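Local structure of putative dehydrogenase (Pseudomonas fluorescens, 6UUG) at residues A[332-335]-A[336-340]; A[399-402]-A[403-407]; A[235-238]-A[239-243]; A[252-255]-A[256-260]. The protein works as MsuC, a two-component flavin-dependent monooxygenase that acts on methanesulfinate within bacterial sulfur assimilation. All blocks are in the same frame, centred on the assembly; numbering follows the deposited sequence.

Contact 1 (A[332-335]-A[336-340]); sequences SAEE and RGHLA
The first turns of helix 333-360 carry this contact, opened by the backbone bond from R336 N to S332 O (3.1 Å) and by a side-chain N-cap. S332 sits just before the helix, and its OG accepts from E335 N at 3.1 Å, occupying an N-H that has no helical carbonyl behind it. One turn on, H338 folds back over the chain. With CG beside its own backbone N and anti to the carbonyl carbon (chi1 -75°), the imidazole swings toward the preceding turn, and ND1 donates to E334 O at 2.8 Å. The N-H points almost straight at the oxygen (172°), which lies in the ring plane, yet the approach is from above the carbonyl plane. H338 N reaches the same oxygen at 3.0 Å. Alongside, the extended E334 chain runs in the same direction as the imidazole; its CG touches H338 CE1 at 3.5 Å, with the carboxylate turned 69° from the ring. E335 and R336 send their charged ends elsewhere, to K327 and to the C-terminal carboxylate of S415. Two donors therefore grip E334 O, and the side-chain bond fixes the rotation of the imidazole with a proton on ND1. E334 OE2 stays 4.8 Å from H338 ND1, near enough that its charge might favour a protonated ring without a direct bond.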
ATOM      1  N   SER A 332      21.773  27.205 -16.743  1.00 35.17           N
ATOM      2  CA  SER A 332      21.844  26.206 -17.808  1.00 36.79           C
ATOM      3  C   SER A 332      20.576  25.360 -17.858  1.00 39.37           C
ATOM      4  O   SER A 332      19.878  25.179 -16.856  1.00 35.43           O
ATOM      5  CB  SER A 332      23.053  25.288 -17.633  1.00 38.71           C
ATOM      6  OG  SER A 332      22.910  24.444 -16.498  1.00 37.45           O
ATOM      7  N   ALA A 333      20.289  24.828 -19.048  1.00 36.90           N
ATOM      8  CA  ALA A 333      19.160  23.917 -19.189  1.00 36.22           C
ATOM      9  C   ALA A 333      19.350  22.672 -18.337  1.00 41.42           C
ATOM     10  O   ALA A 333      18.366  22.085 -17.872  1.00 36.55           O
ATOM     11  CB  ALA A 333      18.963  23.538 -20.657  1.00 38.57           C
ATOM     12  N   GLU A 334      20.601  22.256 -18.120  1.00 38.68           N
ATOM     13  CA  GLU A 334      20.851  21.081 -17.295  1.00 38.11           C
ATOM     14  C   GLU A 334      20.466  21.338 -15.844  1.00 38.84           C
ATOM     15  O   GLU A 334      19.796  20.508 -15.214  1.00 33.16           O
ATOM     16  CB  GLU A 334      22.316  20.666 -17.386  1.00 42.05           C
ATOM     17  CG  GLU A 334      22.620  19.401 -16.602  1.00 51.95           C
ATOM     18  CD  GLU A 334      24.076  18.973 -16.703  1.00 65.71           C
ATOM     19  OE1 GLU A 334      24.964  19.850 -16.612  1.00 72.68           O
ATOM     20  OE2 GLU A 334      24.326  17.758 -16.877  1.00 72.92           O
ATOM     21  N   GLU A 335      20.879  22.485 -15.297  1.00 32.57           N
ATOM     22  CA  GLU A 335      20.545  22.792 -13.907  1.00 34.71           C
ATOM     23  C   GLU A 335      19.042  22.969 -13.734  1.00 34.77           C
ATOM     24  O   GLU A 335      18.469  22.525 -12.724  1.00 33.02           O
ATOM     25  CB  GLU A 335      21.299  24.043 -13.432  1.00 35.38           C
ATOM     26  CG  GLU A 335      21.038  24.340 -11.961  1.00 34.13           C
ATOM     27  CD  GLU A 335      21.899  25.447 -11.398  1.00 41.90           C
ATOM     28  OE1 GLU A 335      22.939  25.774 -12.013  1.00 38.04           O
ATOM     29  OE2 GLU A 335      21.527  25.991 -10.338  1.00 35.56           O
ATOM     30  N   ARG A 336      18.382  23.610 -14.707  1.00 29.50           N
ATOM     31  CA  ARG A 336      16.921  23.714 -14.670  1.00 29.41           C
ATOM     32  C   ARG A 336      16.281  22.328 -14.627  1.00 31.96           C
ATOM     33  O   ARG A 336      15.341  22.093 -13.861  1.00 31.05           O
ATOM     34  CB  ARG A 336      16.415  24.496 -15.890  1.00 32.51           C
ATOM     35  CG  ARG A 336      14.943  24.891 -15.827  1.00 32.94           C
ATOM     36  CD  ARG A 336      14.028  23.834 -16.446  1.00 32.76           C
ATOM     37  NE  ARG A 336      12.660  24.333 -16.455  1.00 30.66           N
ATOM     38  CZ  ARG A 336      11.579  23.595 -16.649  1.00 34.08           C
ATOM     39  NH1 ARG A 336      11.684  22.284 -16.868  1.00 34.41           N
ATOM     40  NH2 ARG A 336      10.387  24.179 -16.613  1.00 32.54           N
ATOM     41  N   GLY A 337      16.762  21.408 -15.464  1.00 30.39           N
ATOM     42  CA  GLY A 337      16.165  20.074 -15.511  1.00 31.52           C
ATOM     43  C   GLY A 337      16.322  19.304 -14.212  1.00 30.31           C
ATOM     44  O   GLY A 337      15.390  18.622 -13.767  1.00 32.84           O
ATOM     45  N   HIS A 338      17.504  19.373 -13.603  1.00 29.66           N
ATOM     46  CA  HIS A 338      17.709  18.704 -12.318  1.00 32.19           C
ATOM     47  C   HIS A 338      16.814  19.300 -11.241  1.00 30.07           C
ATOM     48  O   HIS A 338      16.295  18.572 -10.385  1.00 28.24           O
ATOM     49  CB  HIS A 338      19.184  18.778 -11.913  1.00 34.06           C
ATOM     50  CG  HIS A 338      20.051  17.838 -12.691  1.00 40.37           C
ATOM     51  ND1 HIS A 338      20.495  18.115 -13.964  1.00 56.27           N
ATOM     52  CD2 HIS A 338      20.511  16.599 -12.397  1.00 52.46           C
ATOM     53  CE1 HIS A 338      21.213  17.101 -14.412  1.00 47.65           C
ATOM     54  NE2 HIS A 338      21.240  16.169 -13.479  1.00 52.38           N
ATOM     55  N   LEU A 339      16.622  20.622 -11.256  1.00 28.24           N
ATOM     56  CA  LEU A 339      15.655  21.234 -10.345  1.00 26.81           C
ATOM     57  C   LEU A 339      14.247  20.703 -10.605  1.00 26.53           C
ATOM     58  O   LEU A 339      13.516  20.365  -9.668  1.00 27.11           O
ATOM     59  CB  LEU A 339      15.675  22.761 -10.488  1.00 28.06           C
ATOM     60  CG  LEU A 339      14.625  23.535  -9.684  1.00 30.12           C
ATOM     61  CD1 LEU A 339      14.751  23.283  -8.179  1.00 26.38           C
ATOM     62  CD2 LEU A 339      14.707  25.049  -9.980  1.00 29.32           C
ATOM     63  N   ALA A 340      13.842  20.663 -11.873  1.00 27.32           N
ATOM     64  CA  ALA A 340      12.510  20.170 -12.211  1.00 28.75           C
ATOM     65  C   ALA A 340      12.281  18.754 -11.679  1.00 27.10           C
ATOM     66  O   ALA A 340      11.204  18.449 -11.147  1.00 26.82           O
ATOM     67  CB  ALA A 340      12.316  20.214 -13.727  1.00 29.04           C
TER

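Contact 2 (A[399-402]-A[403-407]); sequences LGDW and ALNQS
W402 and Q406 meet where helix 392-405 ends, Q406 being the first residue past the helix and left-handed in its backbone (phi 56°). From the base of the indole outward, W402 CB lies 3.7 Å from S407 O, which is at the ring edge near its plane. CG and CD1 pass beside A403 N, and on the benzo side CE3 comes to 3.6 Å from Q406 CA while CZ3 reaches Q406 O at 3.7 Å; Q406 C and A403 N both approach the ring obliquely. Across the subunit interface the ring meets W304 of the second subunit edge-to-face. The turn itself hangs on D401 O, which accepts from N405 N (3.0 Å) and, six residues along, from S407 N (3.2 Å); the two donors arrive from opposite faces of the carbonyl plane. Q406 N completes the closure on W402 O. The D401 side chain adds a further bond: N405 ND2 meets OD1 at 3.0 Å nearly along the C-O direction, and the amide stands 81° from the carboxylate. N405 takes this position with CG beside its backbone N (chi1 -64°), and its OD1 accepts from R291 of the second subunit, linking the helix end to the subunit interface. Were D401 replaced by an alanine, N405 ND2 would probably lose this carboxylate mate and the amide be held less firmly toward R291. The other carboxylate oxygen, D401 OD2, rests 3.4 Å from S407 CB.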
ATOM      1  N   LEU A 399       9.187  11.192 -14.157  1.00 27.71           N
ATOM      2  CA  LEU A 399      10.276  10.787 -13.280  1.00 28.00           C
ATOM      3  C   LEU A 399      10.886   9.457 -13.705  1.00 27.64           C
ATOM      4  O   LEU A 399      12.094   9.250 -13.543  1.00 28.73           O
ATOM      5  CB  LEU A 399       9.779  10.712 -11.828  1.00 29.31           C
ATOM      6  CG  LEU A 399       9.518  12.070 -11.152  1.00 27.41           C
ATOM      7  CD1 LEU A 399       8.910  11.904  -9.748  1.00 28.68           C
ATOM      8  CD2 LEU A 399      10.812  12.899 -11.052  1.00 26.66           C
ATOM      9  N   GLY A 400      10.076   8.544 -14.239  1.00 26.16           N
ATOM     10  CA  GLY A 400      10.632   7.299 -14.734  1.00 25.43           C
ATOM     11  C   GLY A 400      11.485   7.533 -15.961  1.00 26.15           C
ATOM     12  O   GLY A 400      12.495   6.864 -16.158  1.00 28.76           O
ATOM     13  N   ASP A 401      11.090   8.495 -16.792  1.00 30.60           N
ATOM     14  CA  ASP A 401      11.902   8.806 -17.963  1.00 33.30           C
ATOM     15  C   ASP A 401      13.281   9.290 -17.540  1.00 30.50           C
ATOM     16  O   ASP A 401      14.279   8.972 -18.186  1.00 30.98           O
ATOM     17  CB  ASP A 401      11.196   9.844 -18.826  1.00 31.36           C
ATOM     18  CG  ASP A 401      11.586   9.760 -20.307  1.00 44.27           C
ATOM     19  OD1 ASP A 401      12.034   8.697 -20.779  1.00 39.20           O
ATOM     20  OD2 ASP A 401      11.444  10.789 -20.996  1.00 48.20           O
ATOM     21  N   TRP A 402      13.359  10.044 -16.439  1.00 29.76           N
ATOM     22  CA  TRP A 402      14.660  10.415 -15.882  1.00 30.45           C
ATOM     23  C   TRP A 402      15.368   9.212 -15.267  1.00 31.71           C
ATOM     24  O   TRP A 402      16.550   8.966 -15.522  1.00 29.82           O
ATOM     25  CB  TRP A 402      14.505  11.511 -14.822  1.00 28.12           C
ATOM     26  CG  TRP A 402      15.773  11.676 -14.052  1.00 31.34           C
ATOM     27  CD1 TRP A 402      16.013  11.313 -12.754  1.00 30.99           C
ATOM     28  CD2 TRP A 402      17.014  12.188 -14.557  1.00 34.01           C
ATOM     29  NE1 TRP A 402      17.313  11.591 -12.417  1.00 34.27           N
ATOM     30  CE2 TRP A 402      17.952  12.123 -13.508  1.00 34.77           C
ATOM     31  CE3 TRP A 402      17.414  12.700 -15.795  1.00 33.53           C
ATOM     32  CZ2 TRP A 402      19.278  12.554 -13.659  1.00 38.40           C
ATOM     33  CZ3 TRP A 402      18.720  13.133 -15.943  1.00 37.79           C
ATOM     34  CH2 TRP A 402      19.638  13.054 -14.881  1.00 39.03           C
ATOM     35  N   ALA A 403      14.665   8.460 -14.424  1.00 26.61           N
ATOM     36  CA  ALA A 403      15.310   7.390 -13.678  1.00 27.98           C
ATOM     37  C   ALA A 403      15.827   6.284 -14.593  1.00 29.79           C
ATOM     38  O   ALA A 403      16.917   5.742 -14.365  1.00 30.75           O
ATOM     39  CB  ALA A 403      14.319   6.815 -12.670  1.00 27.83           C
ATOM     40  N   LEU A 404      15.061   5.932 -15.620  1.00 28.52           N
ATOM     41  CA  LEU A 404      15.421   4.845 -16.528  1.00 28.31           C
ATOM     42  C   LEU A 404      16.314   5.336 -17.661  1.00 32.12           C
ATOM     43  O   LEU A 404      17.384   4.767 -17.904  1.00 31.66           O
ATOM     44  CB  LEU A 404      14.161   4.198 -17.118  1.00 27.85           C
ATOM     45  CG  LEU A 404      14.403   3.061 -18.128  1.00 26.54           C
ATOM     46  CD1 LEU A 404      15.273   1.953 -17.484  1.00 32.06           C
ATOM     47  CD2 LEU A 404      13.076   2.521 -18.625  1.00 29.11           C
ATOM     48  N   ASN A 405      15.896   6.409 -18.327  1.00 32.51           N
ATOM     49  CA  ASN A 405      16.504   6.844 -19.578  1.00 31.48           C
ATOM     50  C   ASN A 405      17.413   8.051 -19.424  1.00 36.91           C
ATOM     51  O   ASN A 405      18.086   8.416 -20.397  1.00 34.91           O
ATOM     52  CB  ASN A 405      15.403   7.149 -20.593  1.00 32.02           C
ATOM     53  CG  ASN A 405      14.607   5.919 -20.949  1.00 33.87           C
ATOM     54  OD1 ASN A 405      15.179   4.874 -21.254  1.00 35.25           O
ATOM     55  ND2 ASN A 405      13.294   6.022 -20.883  1.00 34.74           N
ATOM     56  N   GLN A 406      17.469   8.653 -18.230  1.00 35.34           N
ATOM     57  CA  GLN A 406      18.222   9.889 -17.976  1.00 36.77           C
ATOM     58  C   GLN A 406      17.792  11.016 -18.915  1.00 35.11           C
ATOM     59  O   GLN A 406      18.607  11.822 -19.377  1.00 41.46           O
ATOM     60  CB  GLN A 406      19.730   9.631 -18.039  1.00 41.92           C
ATOM     61  CG  GLN A 406      20.156   8.537 -17.059  1.00 45.46           C
ATOM     62  CD  GLN A 406      21.595   8.101 -17.227  1.00 61.34           C
ATOM     63  OE1 GLN A 406      22.223   8.362 -18.256  1.00 65.92           O
ATOM     64  NE2 GLN A 406      22.131   7.428 -16.212  1.00 63.78           N
ATOM     65  N   SER A 407      16.493  11.099 -19.176  1.00 35.42           N
ATOM     66  CA  SER A 407      15.923  12.161 -19.994  1.00 36.10           C
ATOM     67  C   SER A 407      15.426  13.287 -19.097  1.00 39.06           C
ATOM     68  O   SER A 407      14.579  13.064 -18.223  1.00 38.79           O
ATOM     69  CB  SER A 407      14.783  11.634 -20.861  1.00 40.19           C
ATOM     70  OG  SER A 407      15.239  10.581 -21.679  1.00 48.47           O
TER

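Contact 3 (A[235-238]-A[239-243]); sequences LDPG and PLSTP
S241 lays its hydroxyl against the ring of P237, with OG 3.5 Å from P237 CB and 3.8 Å from P237 CG. The same oxygen donates to G238 O at 2.9 Å, approaching from above the carbonyl plane, 40° out of it. OG gets there by standing between its own backbone N and carbonyl carbon (chi1 56°), which turns it back along the chain, while S241 CB settles 3.4 Å from P237 O. The segment belongs to the irregular connection between strand 221-228 and helix 247-277, and its path is set by the backbone: a cis peptide bond precedes P237, and G238 follows with positive phi (75°), a conformation that favours glycine. Around the bend a water donates to both P237 O (3.1 Å) and P239 O (2.7 Å), bridging two carbonyls on either side of G238. Backbone bonding to F119 ties G238 to the end of helix 100-119, and P239 and L240 both lean on F413 near the C terminus. Further along, T242 OG1 is hydrogen-bonded to A245 N, just ahead of the helix.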
ATOM      1  N   LEU A 235       6.682  39.942 -23.169  1.00 40.70           N
ATOM      2  CA  LEU A 235       7.204  39.401 -24.420  1.00 46.02           C
ATOM      3  C   LEU A 235       8.710  39.202 -24.444  1.00 48.60           C
ATOM      4  O   LEU A 235       9.191  38.363 -25.206  1.00 50.55           O
ATOM      5  CB  LEU A 235       6.825  40.319 -25.594  1.00 43.77           C
ATOM      6  CG  LEU A 235       5.342  40.356 -25.958  1.00 47.57           C
ATOM      7  CD1 LEU A 235       5.066  41.476 -26.949  1.00 50.57           C
ATOM      8  CD2 LEU A 235       4.912  39.014 -26.529  1.00 51.63           C
ATOM      9  N   ASP A 236       9.469  39.947 -23.647  1.00 48.58           N
ATOM     10  CA  ASP A 236      10.930  39.921 -23.729  1.00 48.68           C
ATOM     11  C   ASP A 236      11.524  39.529 -22.383  1.00 43.33           C
ATOM     12  O   ASP A 236      11.615  40.375 -21.476  1.00 48.41           O
ATOM     13  CB  ASP A 236      11.453  41.287 -24.171  1.00 52.10           C
ATOM     14  CG  ASP A 236      12.783  41.197 -24.907  1.00 64.15           C
ATOM     15  OD1 ASP A 236      13.207  40.069 -25.244  1.00 63.41           O
ATOM     16  OD2 ASP A 236      13.402  42.258 -25.148  1.00 64.26           O
ATOM     17  N   PRO A 237      11.982  38.278 -22.204  1.00 47.21           N
ATOM     18  CA  PRO A 237      12.079  37.196 -23.194  1.00 48.22           C
ATOM     19  C   PRO A 237      10.811  36.359 -23.386  1.00 48.15           C
ATOM     20  O   PRO A 237      10.816  35.455 -24.220  1.00 49.66           O
ATOM     21  CB  PRO A 237      13.190  36.322 -22.620  1.00 49.29           C
ATOM     22  CG  PRO A 237      12.998  36.450 -21.139  1.00 45.67           C
ATOM     23  CD  PRO A 237      12.579  37.887 -20.910  1.00 46.24           C
ATOM     24  N   GLY A 238       9.757  36.635 -22.619  1.00 42.57           N
ATOM     25  CA  GLY A 238       8.507  35.920 -22.752  1.00 45.66           C
ATOM     26  C   GLY A 238       8.542  34.515 -22.173  1.00 42.89           C
ATOM     27  O   GLY A 238       9.559  34.058 -21.641  1.00 44.22           O
ATOM     28  N   PRO A 239       7.419  33.804 -22.260  1.00 44.42           N
ATOM     29  CA  PRO A 239       7.334  32.477 -21.640  1.00 41.32           C
ATOM     30  C   PRO A 239       8.081  31.405 -22.421  1.00 49.23           C
ATOM     31  O   PRO A 239       8.232  31.476 -23.643  1.00 48.30           O
ATOM     32  CB  PRO A 239       5.825  32.191 -21.623  1.00 51.02           C
ATOM     33  CG  PRO A 239       5.273  33.027 -22.725  1.00 51.73           C
ATOM     34  CD  PRO A 239       6.119  34.261 -22.784  1.00 44.86           C
ATOM     35  N   LEU A 240       8.553  30.402 -21.672  1.00 46.28           N
ATOM     36  CA  LEU A 240       9.185  29.187 -22.200  1.00 54.57           C
ATOM     37  C   LEU A 240      10.299  29.510 -23.191  1.00 52.31           C
ATOM     38  O   LEU A 240      10.319  29.027 -24.329  1.00 54.91           O
ATOM     39  CB  LEU A 240       8.140  28.257 -22.826  1.00 52.74           C
ATOM     40  CG  LEU A 240       7.140  27.657 -21.831  1.00 56.58           C
ATOM     41  CD1 LEU A 240       6.067  26.840 -22.536  1.00 58.53           C
ATOM     42  CD2 LEU A 240       7.851  26.814 -20.768  1.00 53.83           C
ATOM     43  N   SER A 241      11.248  30.331 -22.730  1.00 47.84           N
ATOM     44  CA  SER A 241      12.302  30.849 -23.581  1.00 48.35           C
ATOM     45  C   SER A 241      13.629  30.384 -23.017  1.00 46.50           C
ATOM     46  O   SER A 241      14.080  29.266 -23.336  1.00 53.17           O
ATOM     47  CB  SER A 241      12.137  32.374 -23.718  1.00 48.67           C
ATOM     48  OG  SER A 241      12.130  33.011 -22.457  1.00 50.18           O
ATOM     49  N   THR A 242      14.314  31.178 -22.193  1.00 39.62           N
ATOM     50  CA  THR A 242      15.568  30.744 -21.585  1.00 38.76           C
ATOM     51  C   THR A 242      15.300  29.808 -20.406  1.00 36.05           C
ATOM     52  O   THR A 242      14.191  29.804 -19.857  1.00 34.06           O
ATOM     53  CB  THR A 242      16.367  31.939 -21.083  1.00 44.84           C
ATOM     54  OG1 THR A 242      15.672  32.548 -19.981  1.00 43.39           O
ATOM     55  CG2 THR A 242      16.566  32.969 -22.194  1.00 46.07           C
ATOM     56  N   PRO A 243      16.312  29.033 -19.977  1.00 38.37           N
ATOM     57  CA  PRO A 243      16.162  28.240 -18.744  1.00 33.80           C
ATOM     58  C   PRO A 243      15.703  29.049 -17.542  1.00 35.66           C
ATOM     59  O   PRO A 243      14.859  28.582 -16.757  1.00 32.20           O
ATOM     60  CB  PRO A 243      17.574  27.672 -18.523  1.00 37.68           C
ATOM     61  CG  PRO A 243      18.150  27.558 -19.884  1.00 41.08           C
ATOM     62  CD  PRO A 243      17.581  28.731 -20.672  1.00 40.65           C
TER
HETATM   63  O   HOH W   1       8.797  33.402 -25.454  1.00 48.18           O

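Contact 4 (A[252-255]-A[256-260]); sequences AQLT and FTHMF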
ATOM      1  N   ALA A 252       5.749  27.587  -9.746  1.00 27.67           N
ATOM      2  CA  ALA A 252       4.350  27.203  -9.537  1.00 27.94           C
ATOM      3  C   ALA A 252       4.238  25.810  -8.919  1.00 28.26           C
ATOM      4  O   ALA A 252       3.519  25.620  -7.931  1.00 29.16           O
ATOM      5  CB  ALA A 252       3.581  27.273 -10.860  1.00 28.88           C
ATOM      6  N   GLN A 253       4.947  24.826  -9.490  1.00 27.78           N
ATOM      7  CA  GLN A 253       4.904  23.460  -8.969  1.00 28.26           C
ATOM      8  C   GLN A 253       5.401  23.385  -7.532  1.00 28.05           C
ATOM      9  O   GLN A 253       4.802  22.694  -6.701  1.00 27.55           O
ATOM     10  CB  GLN A 253       5.742  22.536  -9.853  1.00 30.12           C
ATOM     11  CG  GLN A 253       5.154  22.337 -11.244  1.00 31.31           C
ATOM     12  CD  GLN A 253       3.937  21.428 -11.217  1.00 38.37           C
ATOM     13  OE1 GLN A 253       3.978  20.350 -10.623  1.00 36.55           O
ATOM     14  NE2 GLN A 253       2.837  21.869 -11.841  1.00 41.40           N
ATOM     15  N   LEU A 254       6.502  24.075  -7.220  1.00 26.16           N
ATOM     16  CA  LEU A 254       7.016  24.031  -5.854  1.00 24.07           C
ATOM     17  C   LEU A 254       6.139  24.827  -4.884  1.00 26.45           C
ATOM     18  O   LEU A 254       6.124  24.523  -3.685  1.00 27.54           O
ATOM     19  CB  LEU A 254       8.480  24.525  -5.835  1.00 27.70           C
ATOM     20  CG  LEU A 254       9.261  24.278  -4.538  1.00 29.14           C
ATOM     21  CD1 LEU A 254       9.195  22.823  -4.135  1.00 27.36           C
ATOM     22  CD2 LEU A 254      10.729  24.707  -4.690  1.00 27.40           C
ATOM     23  N   THR A 255       5.384  25.815  -5.375  1.00 26.27           N
ATOM     24  CA  THR A 255       4.421  26.511  -4.520  1.00 26.24           C
ATOM     25  C   THR A 255       3.315  25.561  -4.079  1.00 27.55           C
ATOM     26  O   THR A 255       3.008  25.465  -2.883  1.00 28.27           O
ATOM     27  CB  THR A 255       3.845  27.726  -5.259  1.00 27.97           C
ATOM     28  OG1 THR A 255       4.895  28.676  -5.512  1.00 29.99           O
ATOM     29  CG2 THR A 255       2.743  28.402  -4.439  1.00 30.31           C
ATOM     30  N   PHE A 256       2.728  24.828  -5.036  1.00 26.87           N
ATOM     31  CA  PHE A 256       1.758  23.787  -4.693  1.00 28.87           C
ATOM     32  C   PHE A 256       2.360  22.780  -3.732  1.00 25.24           C
ATOM     33  O   PHE A 256       1.706  22.359  -2.776  1.00 27.55           O
ATOM     34  CB  PHE A 256       1.283  23.045  -5.947  1.00 30.81           C
ATOM     35  CG  PHE A 256       0.227  23.771  -6.718  1.00 34.87           C
ATOM     36  CD1 PHE A 256      -0.966  24.120  -6.109  1.00 42.12           C
ATOM     37  CD2 PHE A 256       0.403  24.048  -8.061  1.00 41.01           C
ATOM     38  CE1 PHE A 256      -1.956  24.781  -6.823  1.00 46.18           C
ATOM     39  CE2 PHE A 256      -0.581  24.705  -8.783  1.00 44.27           C
ATOM     40  CZ  PHE A 256      -1.763  25.073  -8.158  1.00 43.87           C
ATOM     41  N   THR A 257       3.611  22.376  -3.987  1.00 25.58           N
ATOM     42  CA  THR A 257       4.248  21.354  -3.165  1.00 25.13           C
ATOM     43  C   THR A 257       4.366  21.809  -1.716  1.00 23.74           C
ATOM     44  O   THR A 257       4.104  21.028  -0.795  1.00 25.75           O
ATOM     45  CB  THR A 257       5.628  20.991  -3.727  1.00 26.17           C
ATOM     46  OG1 THR A 257       5.487  20.453  -5.048  1.00 28.14           O
ATOM     47  CG2 THR A 257       6.303  19.932  -2.853  1.00 25.73           C
ATOM     48  N   HIS A 258       4.789  23.062  -1.494  1.00 26.30           N
ATOM     49  CA  HIS A 258       4.864  23.581  -0.130  1.00 25.95           C
ATOM     50  C   HIS A 258       3.486  23.638   0.518  1.00 27.94           C
ATOM     51  O   HIS A 258       3.358  23.432   1.734  1.00 26.28           O
ATOM     52  CB  HIS A 258       5.518  24.968  -0.123  1.00 26.15           C
ATOM     53  CG  HIS A 258       7.009  24.926  -0.150  1.00 24.78           C
ATOM     54  ND1 HIS A 258       7.732  24.597  -1.273  1.00 25.35           N
ATOM     55  CD2 HIS A 258       7.917  25.168   0.831  1.00 26.33           C
ATOM     56  CE1 HIS A 258       9.026  24.646  -0.986  1.00 28.25           C
ATOM     57  NE2 HIS A 258       9.164  24.992   0.285  1.00 24.98           N
ATOM     58  N   MET A 259       2.450  23.958  -0.270  1.00 28.07           N
ATOM     59  CA  MET A 259       1.075  23.915   0.233  0.53 29.23           C
ATOM     60  C   MET A 259       0.710  22.514   0.705  1.00 28.33           C
ATOM     61  O   MET A 259       0.105  22.339   1.775  1.00 27.57           O
ATOM     62  CB  MET A 259       0.083  24.359  -0.855  0.53 29.80           C
ATOM     63  CG  MET A 259       0.088  25.830  -1.213  0.53 26.91           C
ATOM     64  SD  MET A 259      -0.859  26.157  -2.735  0.53 35.28           S
ATOM     65  CE  MET A 259      -2.405  25.334  -2.374  0.53 37.03           C
ATOM     66  N   PHE A 260       1.023  21.502  -0.119  1.00 26.21           N
ATOM     67  CA  PHE A 260       0.694  20.122   0.219  1.00 27.81           C
ATOM     68  C   PHE A 260       1.342  19.704   1.531  1.00 27.41           C
ATOM     69  O   PHE A 260       0.712  19.053   2.373  1.00 25.72           O
ATOM     70  CB  PHE A 260       1.153  19.169  -0.897  1.00 28.98           C
ATOM     71  CG  PHE A 260       0.486  19.383  -2.247  1.00 27.61           C
ATOM     72  CD1 PHE A 260      -0.567  20.265  -2.416  1.00 30.88           C
ATOM     73  CD2 PHE A 260       0.948  18.675  -3.360  1.00 30.40           C
ATOM     74  CE1 PHE A 260      -1.167  20.444  -3.686  1.00 31.98           C
ATOM     75  CE2 PHE A 260       0.359  18.856  -4.616  1.00 28.41           C
ATOM     76  CZ  PHE A 260      -0.696  19.736  -4.768  1.00 30.19           C
TER
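L254 and H258 form the close-packed side of this contact. L254 CG and CD1 each lie 3.6 Å from H258 CE1, the two side chains crossing at a slant, and H258 ND1 donates to L254 O at 2.9 Å with that oxygen near the ring plane. H258 N takes the same carbonyl at 3.0 Å from the opposite face. A similar double grip is made by T257, whose OG1 lies beside its own backbone N (chi1 -62°) and so turns back to Q253 O at 2.9 Å, while T257 N binds that oxygen from the other face. These turns belong to helix 247-277 in the helical C-terminal part of an acyl-CoA dehydrogenase-like fold, where L254 and H258 pack on L89 of helix 85-96 and on residues of helix 294-327. Without the imidazole, as with an alanine here, L254 O is likely to keep only its backbone donor of these two, and a gap to open beside L254 CD1. The F256 side is looser. That residue is partly exposed, and its ring approaches the preceding turn obliquely, CD2 coming to 3.5 Å from A252 O; beyond the two segments it meets H104 edge-to-face and Q386 of helix 378-386.

From the N terminus the order is contact 3, contact 4, contact 1, contact 2; all run in series, so none nests within or crosses another, and each closes only a local bend or helical turn. Contact 3 shapes the connection leading out of strand 221-228, and contact 4 follows within the helix that this connection enters. Contact 1 begins helix 333-360, where P243 at the end of contact 3 packs on S332, A333 and R336. Contact 2 ends helix 392-405 and touches contact 1 through H338 NE2 and W402 CH2, 3.8 Å apart. The centre of contact 4 lies about 5 Å from the centre of the chain, and contact 4 touches none of the others.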